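Local coordinates for viral macrophage inflammatory protein 2 (PDB 2FHT) that binds a wide range of chemokine receptors, human CXCR4 among them, and thereby blocks infection by several HIV-1 strains, at residues L13-R18 with C51-K56; L20-L25 with K60-Q65. All blocks are in the same frame, centred on the assembly; numbering follows the deposited sequence.

Contact 1 of 2, residues L13-R18 with C51-K56; sequences LGYQKR and CADKSK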
loop_
_atom_site.group_PDB
_atom_site.type_symbol
_atom_site.label_atom_id
_atom_site.label_comp_id
_atom_site.label_asym_id
_atom_site.label_seq_id
_atom_site.Cartn_x
_atom_site.Cartn_y
_atom_site.Cartn_z
ATOM N N LEU A 13 8.538 5.749 0.935
ATOM C CA LEU A 13 9.684 6.491 0.443
ATOM C C LEU A 13 10.299 5.816 -0.767
ATOM O O LEU A 13 11.291 6.291 -1.299
ATOM C CB LEU A 13 10.710 6.643 1.562
ATOM C CG LEU A 13 10.161 7.293 2.836
ATOM C CD1 LEU A 13 11.294 7.488 3.853
ATOM C CD2 LEU A 13 9.525 8.628 2.462
ATOM N N GLY A 14 9.654 4.744 -1.220
ATOM C CA GLY A 14 10.104 3.968 -2.365
ATOM C C GLY A 14 9.003 2.976 -2.711
ATOM O O GLY A 14 8.092 2.743 -1.908
ATOM N N TYR A 15 9.086 2.348 -3.877
ATOM C CA TYR A 15 8.044 1.415 -4.301
ATOM C C TYR A 15 8.525 0.029 -4.761
ATOM O O TYR A 15 9.656 -0.130 -5.227
ATOM C CB TYR A 15 7.278 2.033 -5.464
ATOM C CG TYR A 15 6.820 3.446 -5.266
ATOM C CD1 TYR A 15 5.897 3.765 -4.285
ATOM C CD2 TYR A 15 7.209 4.437 -6.143
ATOM C CE1 TYR A 15 5.357 5.034 -4.191
ATOM C CE2 TYR A 15 6.681 5.710 -6.058
ATOM C CZ TYR A 15 5.748 6.003 -5.086
ATOM O OH TYR A 15 5.195 7.267 -5.021
ATOM N N GLN A 16 7.663 -0.972 -4.601
ATOM C CA GLN A 16 7.936 -2.330 -5.063
ATOM C C GLN A 16 7.842 -2.175 -6.571
ATOM O O GLN A 16 6.800 -1.796 -7.071
ATOM C CB GLN A 16 6.821 -3.266 -4.605
ATOM C CG GLN A 16 7.040 -4.721 -4.950
ATOM C CD GLN A 16 7.899 -5.434 -3.922
ATOM O OE1 GLN A 16 8.848 -4.859 -3.378
ATOM N NE2 GLN A 16 7.570 -6.698 -3.645
ATOM N N LYS A 17 8.916 -2.452 -7.302
ATOM C CA LYS A 17 8.904 -2.280 -8.761
ATOM C C LYS A 17 8.095 -3.327 -9.530
ATOM O O LYS A 17 7.246 -3.001 -10.361
ATOM C CB LYS A 17 10.333 -2.258 -9.318
ATOM C CG LYS A 17 11.432 -1.941 -8.313
ATOM C CD LYS A 17 11.823 -3.186 -7.503
ATOM C CE LYS A 17 13.133 -2.963 -6.749
ATOM N NZ LYS A 17 14.222 -2.505 -7.664
ATOM N N ARG A 18 8.437 -4.587 -9.303
ATOM C CA ARG A 18 7.788 -5.719 -9.951
ATOM C C ARG A 18 6.401 -5.972 -9.377
ATOM O O ARG A 18 6.237 -6.083 -8.171
ATOM C CB ARG A 18 8.662 -6.969 -9.759
ATOM C CG ARG A 18 9.200 -7.082 -8.314
ATOM C CD ARG A 18 10.220 -8.202 -8.098
ATOM N NE ARG A 18 10.761 -8.212 -6.730
ATOM C CZ ARG A 18 10.114 -8.665 -5.653
ATOM N NH1 ARG A 18 8.881 -9.151 -5.751
ATOM N NH2 ARG A 18 10.715 -8.654 -4.471
ATOM N N CYS A 51 4.949 -1.312 0.033
ATOM C CA CYS A 51 4.659 -0.003 -0.547
ATOM C C CYS A 51 4.535 -0.067 -2.053
ATOM O O CYS A 51 5.406 -0.638 -2.728
ATOM C CB CYS A 51 5.785 0.965 -0.204
ATOM S SG CYS A 51 5.520 1.799 1.365
ATOM N N ALA A 52 3.502 0.568 -2.594
ATOM C CA ALA A 52 3.304 0.549 -4.025
ATOM C C ALA A 52 2.894 1.909 -4.570
ATOM O O ALA A 52 2.305 2.718 -3.865
ATOM C CB ALA A 52 2.284 -0.530 -4.400
ATOM N N ASP A 53 3.282 2.164 -5.820
ATOM C CA ASP A 53 3.022 3.406 -6.545
ATOM C C ASP A 53 1.628 3.320 -7.121
ATOM O O ASP A 53 1.400 2.592 -8.095
ATOM C CB ASP A 53 4.029 3.538 -7.697
ATOM C CG ASP A 53 3.887 4.837 -8.481
ATOM O OD1 ASP A 53 2.845 5.508 -8.396
ATOM O OD2 ASP A 53 4.845 5.193 -9.195
ATOM N N LYS A 54 0.716 4.113 -6.568
ATOM C CA LYS A 54 -0.667 4.101 -7.013
ATOM C C LYS A 54 -0.951 4.585 -8.444
ATOM O O LYS A 54 -2.084 4.494 -8.913
ATOM C CB LYS A 54 -1.543 4.820 -5.989
ATOM C CG LYS A 54 -1.078 6.212 -5.633
ATOM C CD LYS A 54 -1.584 6.600 -4.262
ATOM C CE LYS A 54 -3.065 6.276 -4.074
ATOM N NZ LYS A 54 -3.961 7.160 -4.868
ATOM N N SER A 55 0.067 5.092 -9.130
ATOM C CA SER A 55 -0.096 5.569 -10.496
ATOM C C SER A 55 -0.010 4.396 -11.452
ATOM O O SER A 55 -0.550 4.435 -12.556
ATOM C CB SER A 55 0.998 6.584 -10.844
ATOM O OG SER A 55 2.213 5.940 -11.192
ATOM N N LYS A 56 0.688 3.355 -11.026
ATOM C CA LYS A 56 0.857 2.165 -11.840
ATOM C C LYS A 56 -0.438 1.382 -12.004
ATOM O O LYS A 56 -1.201 1.194 -11.052
ATOM C CB LYS A 56 1.978 1.290 -11.274
ATOM C CG LYS A 56 3.389 1.723 -11.721
ATOM C CD LYS A 56 3.540 3.242 -11.764
ATOM C CE LYS A 56 4.951 3.680 -12.105
ATOM N NZ LYS A 56 5.407 3.215 -13.437
#
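One face of the Tyr15 ring is taken by Asp53, whose CB sits over the ring centre in a CH-pi contact, 3.6 Å from the centroid and 9° off the ring normal. This is the N-loop of the CC chemokine fold, the extended stretch after the adjacent cysteines, laid against the end of the third strand. The Asp53 carboxylate continues the stack on the ring, its plane 26° from that of the ring, with OD2 3.7 Å from Tyr15 CE2. Near the CD1 side of the ring runs the backbone of Ala52 and Asp53, Asp53 N lying 3.4 Å from Tyr15 CD1. Lys37 makes a cation-pi contact with the same ring, and Pro38 touches it too. Tyr15 CG stands beside its own backbone N, anti to the carbonyl carbon (chi1 -49°), which lays the ring over CB of Asp53. One residue on, Gln16 N donates to Cys51 O at 3.0 Å in a fairly straight bond. Gly14 O rests 3.4 Å from Cys51 CB, close to the disulfide from Cys51 to Cys12 that ties the start of the loop to this strand. The carboxylate on the ring is held in turn through its other oxygen: in an Asx turn, Asp53 OD1 accepts from both Ser55 N and Ser55 OG, each at 2.9 Å and both from the same face of the carboxylate plane.

Contact 2 of 2, residues L20-L25 with K60-Q65; sequences LPQVLL and KKLMQQ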
loop_
_atom_site.group_PDB
_atom_site.type_symbol
_atom_site.label_atom_id
_atom_site.label_comp_id
_atom_site.label_asym_id
_atom_site.label_seq_id
_atom_site.Cartn_x
_atom_site.Cartn_y
_atom_site.Cartn_z
ATOM N N LEU A 20 2.932 -7.278 -7.904
ATOM C CA LEU A 20 2.679 -8.274 -6.868
ATOM C C LEU A 20 1.530 -9.164 -7.273
ATOM O O LEU A 20 0.504 -8.707 -7.757
ATOM C CB LEU A 20 2.326 -7.603 -5.544
ATOM C CG LEU A 20 3.387 -6.794 -4.803
ATOM C CD1 LEU A 20 2.691 -5.796 -3.870
ATOM C CD2 LEU A 20 4.335 -7.732 -4.038
ATOM N N PRO A 21 1.688 -10.466 -7.067
ATOM C CA PRO A 21 0.613 -11.383 -7.428
ATOM C C PRO A 21 -0.469 -11.356 -6.337
ATOM O O PRO A 21 -0.193 -11.576 -5.155
ATOM C CB PRO A 21 1.339 -12.723 -7.523
ATOM C CG PRO A 21 2.394 -12.607 -6.440
ATOM C CD PRO A 21 2.895 -11.186 -6.619
ATOM N N GLN A 22 -1.696 -11.082 -6.755
ATOM C CA GLN A 22 -2.819 -10.996 -5.847
ATOM C C GLN A 22 -2.920 -12.084 -4.813
ATOM O O GLN A 22 -3.272 -11.817 -3.670
ATOM C CB GLN A 22 -4.133 -10.954 -6.617
ATOM C CG GLN A 22 -5.346 -10.950 -5.692
ATOM C CD GLN A 22 -6.641 -10.750 -6.419
ATOM O OE1 GLN A 22 -6.869 -11.341 -7.468
ATOM N NE2 GLN A 22 -7.507 -9.913 -5.865
ATOM N N VAL A 23 -2.673 -13.320 -5.237
ATOM C CA VAL A 23 -2.774 -14.494 -4.360
ATOM C C VAL A 23 -1.826 -14.458 -3.164
ATOM O O VAL A 23 -1.947 -15.266 -2.249
ATOM C CB VAL A 23 -2.646 -15.825 -5.192
ATOM C CG1 VAL A 23 -2.558 -17.054 -4.286
ATOM C CG2 VAL A 23 -3.851 -15.966 -6.128
ATOM N N LEU A 24 -0.889 -13.516 -3.170
ATOM C CA LEU A 24 0.047 -13.364 -2.057
ATOM C C LEU A 24 -0.495 -12.332 -1.039
ATOM O O LEU A 24 -0.149 -12.371 0.151
ATOM C CB LEU A 24 1.400 -12.889 -2.601
ATOM C CG LEU A 24 2.663 -12.870 -1.720
ATOM C CD1 LEU A 24 3.035 -14.293 -1.291
ATOM C CD2 LEU A 24 3.830 -12.223 -2.497
ATOM N N LEU A 25 -1.392 -11.462 -1.523
ATOM C CA LEU A 25 -1.981 -10.343 -0.772
ATOM C C LEU A 25 -3.351 -10.502 -0.137
ATOM O O LEU A 25 -4.263 -11.086 -0.720
ATOM C CB LEU A 25 -2.056 -9.128 -1.681
ATOM C CG LEU A 25 -0.816 -8.426 -2.245
ATOM C CD1 LEU A 25 0.474 -8.980 -1.699
ATOM C CD2 LEU A 25 -0.837 -8.453 -3.747
ATOM N N LYS A 60 -3.380 -0.182 -9.259
ATOM C CA LYS A 60 -4.757 0.302 -9.267
ATOM C C LYS A 60 -5.700 -0.874 -9.465
ATOM O O LYS A 60 -6.826 -0.872 -8.982
ATOM C CB LYS A 60 -4.929 1.367 -10.350
ATOM C CG LYS A 60 -4.012 2.553 -10.105
ATOM C CD LYS A 60 -4.460 3.809 -10.809
ATOM C CE LYS A 60 -3.925 3.868 -12.201
ATOM N NZ LYS A 60 -4.227 5.191 -12.776
ATOM N N LYS A 61 -5.169 -1.907 -10.110
ATOM C CA LYS A 61 -5.864 -3.156 -10.383
ATOM C C LYS A 61 -5.999 -3.891 -9.060
ATOM O O LYS A 61 -7.063 -4.403 -8.713
ATOM C CB LYS A 61 -5.011 -4.006 -11.335
ATOM C CG LYS A 61 -5.739 -4.557 -12.537
ATOM C CD LYS A 61 -4.738 -5.197 -13.479
ATOM C CE LYS A 61 -3.687 -4.192 -13.945
ATOM N NZ LYS A 61 -2.605 -4.820 -14.760
ATOM N N LEU A 62 -4.901 -3.983 -8.328
ATOM C CA LEU A 62 -4.950 -4.650 -7.034
ATOM C C LEU A 62 -5.861 -3.876 -6.084
ATOM O O LEU A 62 -6.503 -4.462 -5.223
ATOM C CB LEU A 62 -3.544 -4.764 -6.432
ATOM C CG LEU A 62 -2.631 -5.853 -7.024
ATOM C CD1 LEU A 62 -1.215 -5.707 -6.500
ATOM C CD2 LEU A 62 -3.213 -7.230 -6.690
ATOM N N MET A 63 -5.857 -2.552 -6.203
ATOM C CA MET A 63 -6.686 -1.712 -5.363
ATOM C C MET A 63 -8.156 -2.024 -5.627
ATOM O O MET A 63 -8.974 -1.994 -4.705
ATOM C CB MET A 63 -6.376 -0.239 -5.616
ATOM C CG MET A 63 -5.040 0.198 -5.051
ATOM S SD MET A 63 -4.475 1.787 -5.713
ATOM C CE MET A 63 -5.575 2.936 -4.960
ATOM N N GLN A 64 -8.471 -2.348 -6.882
ATOM C CA GLN A 64 -9.830 -2.704 -7.284
ATOM C C GLN A 64 -10.186 -4.052 -6.690
ATOM O O GLN A 64 -11.195 -4.193 -6.011
ATOM C CB GLN A 64 -9.938 -2.877 -8.794
ATOM C CG GLN A 64 -10.008 -1.639 -9.639
ATOM C CD GLN A 64 -10.379 -1.974 -11.086
ATOM O OE1 GLN A 64 -10.872 -1.126 -11.816
ATOM N NE2 GLN A 64 -10.202 -3.232 -11.478
ATOM N N GLN A 65 -9.383 -5.066 -6.997
ATOM C CA GLN A 65 -9.675 -6.412 -6.507
ATOM C C GLN A 65 -9.532 -6.725 -5.032
ATOM O O GLN A 65 -10.179 -7.646 -4.538
ATOM C CB GLN A 65 -8.948 -7.462 -7.339
ATOM C CG GLN A 65 -7.546 -7.120 -7.710
ATOM C CD GLN A 65 -7.004 -8.068 -8.768
ATOM O OE1 GLN A 65 -6.132 -8.890 -8.490
ATOM N NE2 GLN A 65 -7.536 -7.961 -9.990
#
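Leu20 meets the C-terminal helix through Leu62: its CB lies 4.1 Å from Leu62 CD1, and the same methyl approaches the Leu20 carbonyl oxygen at 3.7 Å. Pro21 leads, still extended, into the short 3-10 segment 22-24, a feature of the chemokine fold between the N-loop and the first strand. Gln22 points its CB at the helix and sets it 3.8 Å from Leu62 CD2, with the two CA atoms 6.8 Å apart. With CG anti to the backbone N (chi1 176°) and the chain extended beyond it, the Gln22 amide is carried out alongside Gln65, one helical turn after Leu62, though the modelled orientation of the Gln65 amide is doubtful and the polar pairing not settled. The 3-10 turn is closed by the backbone bond from Leu24 N to Pro21 O, and Leu25 N bonds to Gln22 O, bringing the chain round to the start of strand 25-30. There Leu25 turns its side chain back to the helix, CD2 3.9 Å from Leu62 CD1, the two leucines crossing at about a right angle. Of the Leu62 methyls, CD1 meets Leu20 and Leu25, while CD2 meets Gln22 and also Leu25. Strand 39-44 packs against this leucine group: Phe42 touches both Leu20 and Leu62 and Thr44 touches Leu25; Leu66, just beyond helix 57-65, packs on Gln22 and Leu25.

Overall arrangement
Contacts 1 and 2 follow one another along the loop that precedes strand 25-30: 13-18 meets the end of the third strand at the surface, whereas 20-25 meets the helix in a more buried setting. Their centres lie about 13 Å apart. The partner segments are also consecutive, since strand 49-53 leads into helix 57-65, and they touch directly, Lys54 CB lying 4.2 Å from Met63 SD. Strand 39-44 is common ground, with Val40 touching Ala52, Lys54 and Met63 and Phe42 reaching from Ala52 of contact 1 to the leucines of contact 2. In chemokines generally the N-loop takes part in receptor recognition, so contact 1 probably lies in or beside the receptor-binding surface.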